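Local coordinates for cerato-platanin-like protein (Moniliophthora perniciosa, PDB 3SUM) that is of unknown function but belongs to the cerato-platanins, small fungal proteins built on a double-psi beta-barrel fold, at residues P48-A53 with T76-V81; W64-K69 with K95-F100. All blocks are in the same frame, centred on the assembly; numbering follows the deposited sequence.

Contact 1: residues P48-A53 with T76-V81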
# COMPACT_ATOMS: atom_id res chain seq x y z
N PRO A 48 4.50 -6.89 -0.99
CA PRO A 48 4.38 -6.05 0.19
C PRO A 48 4.24 -4.57 -0.20
O PRO A 48 4.80 -3.68 0.46
CB PRO A 48 5.68 -6.32 0.90
CG PRO A 48 6.73 -6.31 -0.28
CD PRO A 48 5.94 -6.98 -1.44
N HIS A 49 3.47 -4.29 -1.24
CA HIS A 49 3.26 -2.91 -1.61
C HIS A 49 2.01 -2.45 -0.90
O HIS A 49 1.01 -2.24 -1.54
CB HIS A 49 3.10 -2.86 -3.14
CG HIS A 49 4.43 -2.74 -3.79
ND1 HIS A 49 4.65 -2.09 -4.99
CD2 HIS A 49 5.66 -3.08 -3.32
CE1 HIS A 49 5.95 -2.07 -5.25
NE2 HIS A 49 6.59 -2.67 -4.26
N PHE A 50 2.14 -2.37 0.42
CA PHE A 50 1.01 -2.18 1.31
C PHE A 50 1.18 -0.91 2.11
O PHE A 50 2.26 -0.56 2.49
CB PHE A 50 0.96 -3.35 2.30
CG PHE A 50 0.42 -4.62 1.73
CD1 PHE A 50 -0.21 -4.63 0.49
CD2 PHE A 50 0.56 -5.81 2.43
CE1 PHE A 50 -0.73 -5.85 -0.03
CE2 PHE A 50 0.05 -7.02 1.94
CZ PHE A 50 -0.62 -7.03 0.71
N VAL A 51 0.04 -0.26 2.44
CA VAL A 51 0.11 0.93 3.19
C VAL A 51 -1.03 0.95 4.19
O VAL A 51 -2.05 0.30 4.02
CB VAL A 51 -0.06 2.23 2.32
CG1 VAL A 51 1.16 2.48 1.36
CG2 VAL A 51 -1.36 2.16 1.50
N ALA A 52 -0.78 1.65 5.28
CA ALA A 52 -1.90 2.11 6.13
C ALA A 52 -2.29 3.44 5.61
O ALA A 52 -1.46 4.20 5.19
CB ALA A 52 -1.41 2.25 7.59
N ALA A 53 -3.57 3.80 5.72
CA ALA A 53 -4.01 5.08 5.22
C ALA A 53 -5.28 5.40 5.97
O ALA A 53 -5.87 4.51 6.65
CB ALA A 53 -4.25 5.00 3.71
N THR A 76 -1.74 -1.26 -1.89
CA THR A 76 -3.00 -1.65 -1.39
C THR A 76 -3.12 -1.08 -0.01
O THR A 76 -2.20 -1.21 0.80
CB THR A 76 -3.05 -3.17 -1.35
OG1 THR A 76 -2.79 -3.63 -2.68
CG2 THR A 76 -4.48 -3.67 -0.97
N VAL A 77 -4.29 -0.50 0.30
CA VAL A 77 -4.50 -0.08 1.64
C VAL A 77 -4.89 -1.30 2.50
O VAL A 77 -5.89 -1.95 2.22
CB VAL A 77 -5.67 0.99 1.66
CG1 VAL A 77 -6.07 1.36 3.17
CG2 VAL A 77 -5.23 2.30 0.91
N VAL A 78 -4.13 -1.57 3.57
CA VAL A 78 -4.31 -2.76 4.35
C VAL A 78 -4.48 -2.44 5.83
O VAL A 78 -4.73 -3.34 6.64
CB VAL A 78 -3.12 -3.73 4.21
CG1 VAL A 78 -2.89 -4.18 2.68
CG2 VAL A 78 -1.80 -3.16 4.88
N ASP A 79 -4.39 -1.16 6.19
CA ASP A 79 -4.50 -0.82 7.62
C ASP A 79 -4.85 0.66 7.71
O ASP A 79 -4.98 1.33 6.67
CB ASP A 79 -3.11 -1.13 8.23
CG ASP A 79 -3.11 -1.16 9.76
OD1 ASP A 79 -4.19 -1.08 10.41
OD2 ASP A 79 -1.99 -1.23 10.27
N ARG A 80 -4.97 1.21 8.91
CA ARG A 80 -5.42 2.58 9.04
C ARG A 80 -4.36 3.34 9.80
O ARG A 80 -3.70 2.75 10.65
CB ARG A 80 -6.77 2.70 9.86
CG ARG A 80 -8.06 2.93 8.97
CD ARG A 80 -8.04 1.83 7.85
NE ARG A 80 -9.30 1.84 7.10
CZ ARG A 80 -9.45 2.50 5.98
NH1 ARG A 80 -8.45 3.19 5.50
NH2 ARG A 80 -10.61 2.45 5.34
N VAL A 81 -4.14 4.60 9.46
CA VAL A 81 -3.47 5.52 10.38
C VAL A 81 -4.54 6.60 10.54
O VAL A 81 -5.40 6.73 9.67
CB VAL A 81 -2.21 6.12 9.79
CG1 VAL A 81 -1.13 5.07 9.84
CG2 VAL A 81 -2.44 6.60 8.34
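F50 and V51 pair in parallel with T76 and V77, and a beta bulge then shifts the register by one, setting A52 beside D79. This pairing joins strands 50-52 and 71-79 of the double-psi beta barrel, in the buried middle of the chain. H49 O accepts from T76 N, T76 O from V51 N, and V51 O from V78 N. The last bond is almost straight, 170° at the hydrogen, with 2.8 Å between V78 N and V51 O. Past the bulge, A53 N bonds to D79 O.

V78 CG1 lies over one face of the F50 ring, 3.6 Å from its centroid. T76 CB meets the same ring obliquely. On the face of V51 and V77, V77 CG2 packs against V51 CG2 and A53 CB. A52 CB packs on V81 CG1 at 3.6 Å. D79 OD2 forms a salt bridge with K10 NZ; D79 OD1 takes a hydrogen bond from K22 N and a weak one from R80 N.

The R80 side chain curls round A53 O. R80 CB is 3.8 Å from A53 O, and R80 CG is 3.6 Å from it. A bend at chi2 (51°) turns the chain back, and R80 CD still touches that oxygen. R80 NH2 reaches T58 O. R80 NH1 bonds to A53 O at 3.1 Å, coming in well out of the plane of that carbonyl.

Contact 2: residues W64-K69 with K95-F100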
# COMPACT_ATOMS: atom_id res chain seq x y z
N TRP A 64 -3.97 2.31 -4.73
CA TRP A 64 -3.64 3.72 -4.93
C TRP A 64 -2.34 3.84 -5.69
O TRP A 64 -1.42 3.10 -5.44
CB TRP A 64 -3.47 4.45 -3.60
CG TRP A 64 -4.80 4.71 -3.01
CD1 TRP A 64 -5.64 3.80 -2.54
CD2 TRP A 64 -5.43 5.98 -2.85
NE1 TRP A 64 -6.78 4.39 -2.12
CE2 TRP A 64 -6.69 5.74 -2.32
CE3 TRP A 64 -5.03 7.31 -3.11
CZ2 TRP A 64 -7.61 6.78 -2.00
CZ3 TRP A 64 -5.96 8.37 -2.81
CH2 TRP A 64 -7.23 8.08 -2.24
N LYS A 65 -2.31 4.74 -6.65
CA LYS A 65 -1.07 4.99 -7.32
C LYS A 65 -0.39 6.16 -6.64
O LYS A 65 -0.97 7.24 -6.49
CB LYS A 65 -1.37 5.39 -8.78
CG LYS A 65 0.01 5.49 -9.48
CD LYS A 65 -0.17 5.80 -10.97
CE LYS A 65 0.03 7.27 -11.26
NZ LYS A 65 0.21 7.46 -12.75
N LEU A 66 0.87 5.99 -6.23
CA LEU A 66 1.57 7.04 -5.52
C LEU A 66 2.69 7.52 -6.45
O LEU A 66 3.29 6.68 -7.17
CB LEU A 66 2.24 6.50 -4.25
CG LEU A 66 1.40 5.68 -3.27
CD1 LEU A 66 2.17 5.31 -2.01
CD2 LEU A 66 0.08 6.51 -2.97
N ARG A 67 2.96 8.82 -6.46
CA ARG A 67 4.14 9.30 -7.22
C ARG A 67 5.06 10.08 -6.30
O ARG A 67 4.61 10.86 -5.44
CB ARG A 67 3.73 10.27 -8.36
CG ARG A 67 2.95 9.65 -9.53
CD ARG A 67 2.73 10.78 -10.62
NE ARG A 67 2.29 10.28 -11.94
CZ ARG A 67 3.09 9.75 -12.88
NH1 ARG A 67 4.40 9.59 -12.66
NH2 ARG A 67 2.60 9.38 -14.06
N TYR A 68 6.35 9.82 -6.44
CA TYR A 68 7.38 10.65 -5.84
C TYR A 68 8.37 10.95 -6.95
O TYR A 68 8.93 10.01 -7.56
CB TYR A 68 8.08 9.88 -4.73
CG TYR A 68 9.15 10.69 -4.08
CD1 TYR A 68 8.83 11.56 -3.00
CD2 TYR A 68 10.50 10.52 -4.45
CE1 TYR A 68 9.81 12.29 -2.36
CE2 TYR A 68 11.50 11.22 -3.81
CZ TYR A 68 11.17 12.07 -2.75
OH TYR A 68 12.19 12.80 -2.11
N LYS A 69 8.59 12.25 -7.20
CA LYS A 69 9.47 12.67 -8.27
C LYS A 69 9.12 11.86 -9.52
O LYS A 69 7.96 11.94 -9.98
CB LYS A 69 10.92 12.68 -7.81
CG LYS A 69 11.14 13.75 -6.70
CD LYS A 69 12.59 13.78 -6.31
CE LYS A 69 12.80 14.90 -5.21
NZ LYS A 69 14.26 15.16 -4.82
N LYS A 95 11.22 2.81 0.18
CA LYS A 95 12.57 3.00 -0.18
C LYS A 95 12.67 3.09 -1.68
O LYS A 95 13.37 3.99 -2.21
CB LYS A 95 13.42 1.82 0.33
CG LYS A 95 14.86 2.00 0.34
CD LYS A 95 15.55 0.59 0.70
CE LYS A 95 15.48 0.33 2.18
NZ LYS A 95 16.54 -0.75 2.60
N ASN A 96 11.98 2.21 -2.38
CA ASN A 96 12.03 2.27 -3.81
C ASN A 96 11.24 3.44 -4.37
O ASN A 96 11.70 4.07 -5.31
CB ASN A 96 11.66 0.94 -4.41
CG ASN A 96 12.62 -0.18 -3.93
OD1 ASN A 96 13.81 0.08 -3.71
ND2 ASN A 96 12.10 -1.36 -3.68
N LEU A 97 10.10 3.78 -3.77
CA LEU A 97 9.30 4.85 -4.38
C LEU A 97 10.04 6.19 -4.25
O LEU A 97 9.87 7.08 -5.09
CB LEU A 97 7.99 5.00 -3.61
CG LEU A 97 7.03 6.13 -3.93
CD1 LEU A 97 6.56 6.19 -5.44
CD2 LEU A 97 5.81 5.97 -2.93
N THR A 98 10.82 6.35 -3.17
CA THR A 98 11.26 7.68 -2.74
C THR A 98 12.75 7.79 -2.85
O THR A 98 13.37 8.65 -2.24
CB THR A 98 10.83 8.06 -1.32
OG1 THR A 98 11.46 7.15 -0.39
CG2 THR A 98 9.33 7.98 -1.19
N THR A 99 13.32 6.94 -3.69
CA THR A 99 14.72 7.07 -4.09
C THR A 99 14.76 7.85 -5.41
O THR A 99 13.98 7.57 -6.33
CB THR A 99 15.30 5.67 -4.34
OG1 THR A 99 15.38 4.99 -3.08
CG2 THR A 99 16.71 5.80 -4.93
N PHE A 100 15.64 8.82 -5.50
CA PHE A 100 15.77 9.65 -6.67
C PHE A 100 17.25 9.60 -7.12
O PHE A 100 18.14 10.05 -6.42
CB PHE A 100 15.37 11.09 -6.37
CG PHE A 100 15.52 12.00 -7.59
CD1 PHE A 100 14.69 11.82 -8.71
CD2 PHE A 100 16.52 12.97 -7.63
CE1 PHE A 100 14.83 12.62 -9.84
CE2 PHE A 100 16.65 13.80 -8.75
CZ PHE A 100 15.80 13.64 -9.83
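From L66 to K69 the chain runs within 1° of the direction from L97 to F100, with the CA atoms of Y68 and T98 5.8 Å apart. No hydrogen bond crosses between the two segments. Helix 91-97 ends here, and at T98 the backbone is no longer helical.

Y68 carries much of the contact. Its CG is anti to the backbone N (chi1 -180°), which carries the ring across T98. T98 CB sits over the centre of one ring face, 4.0 Å from the centroid, in a CH-pi contact. The opposite face is met by K69 CG, offset toward the rim. Y68 CD2 also presses on T98 CA at 3.4 Å. Y68 CB lies 3.3 Å from L97 O, an oxygen that is hydrogen-bonded to N71 ND2.

L97 splits its two methyls. L97 CD2 packs on L66 CD1 at 3.8 Å, the two side chains crossing at about a right angle. L97 CD1 rests on the backbone, 3.7 Å from L66 O. At the solvent side, K69 runs out extended and lays its CD over a face of the F100 ring. K69 NZ forms a salt bridge with E105 OE1, and Y68 OH bonds to the same oxygen. A leucine in place of Y68 would probably leave T98 CB without its aromatic face and E105 without the hydroxyl.

The contact ties the C-terminal end of helix 91-97 to the C-terminal end of strand 63-68. T98 and L66 both touch I5 of strand 4-7. On the sheet, strand 63-68 runs between strands 71-79 and 116-120, and L66 packs on V75 and A117 of these neighbours.

Contact 1 lies in the core, its centre about 4 Å from that of the chain. Contact 2 lies about 12 Å out and is only partly buried. Both use the same sheet, since strands 71-79 and 63-68 are antiparallel neighbours in it. They touch where V77 CG2 of contact 1 meets W64 CD1 of contact 2. Helix 91-97 also reaches both: its L93 touches H49 and V51, while its last residue, L97, and the chain just after it form contact 2. The chemistry differs with place. Contact 1 is strand to strand and rests on a ladder of backbone bonds. Contact 2 is strand to helix end, held by aliphatic and CH-pi packing, with Y68 OH and K69 NZ both turned to E105.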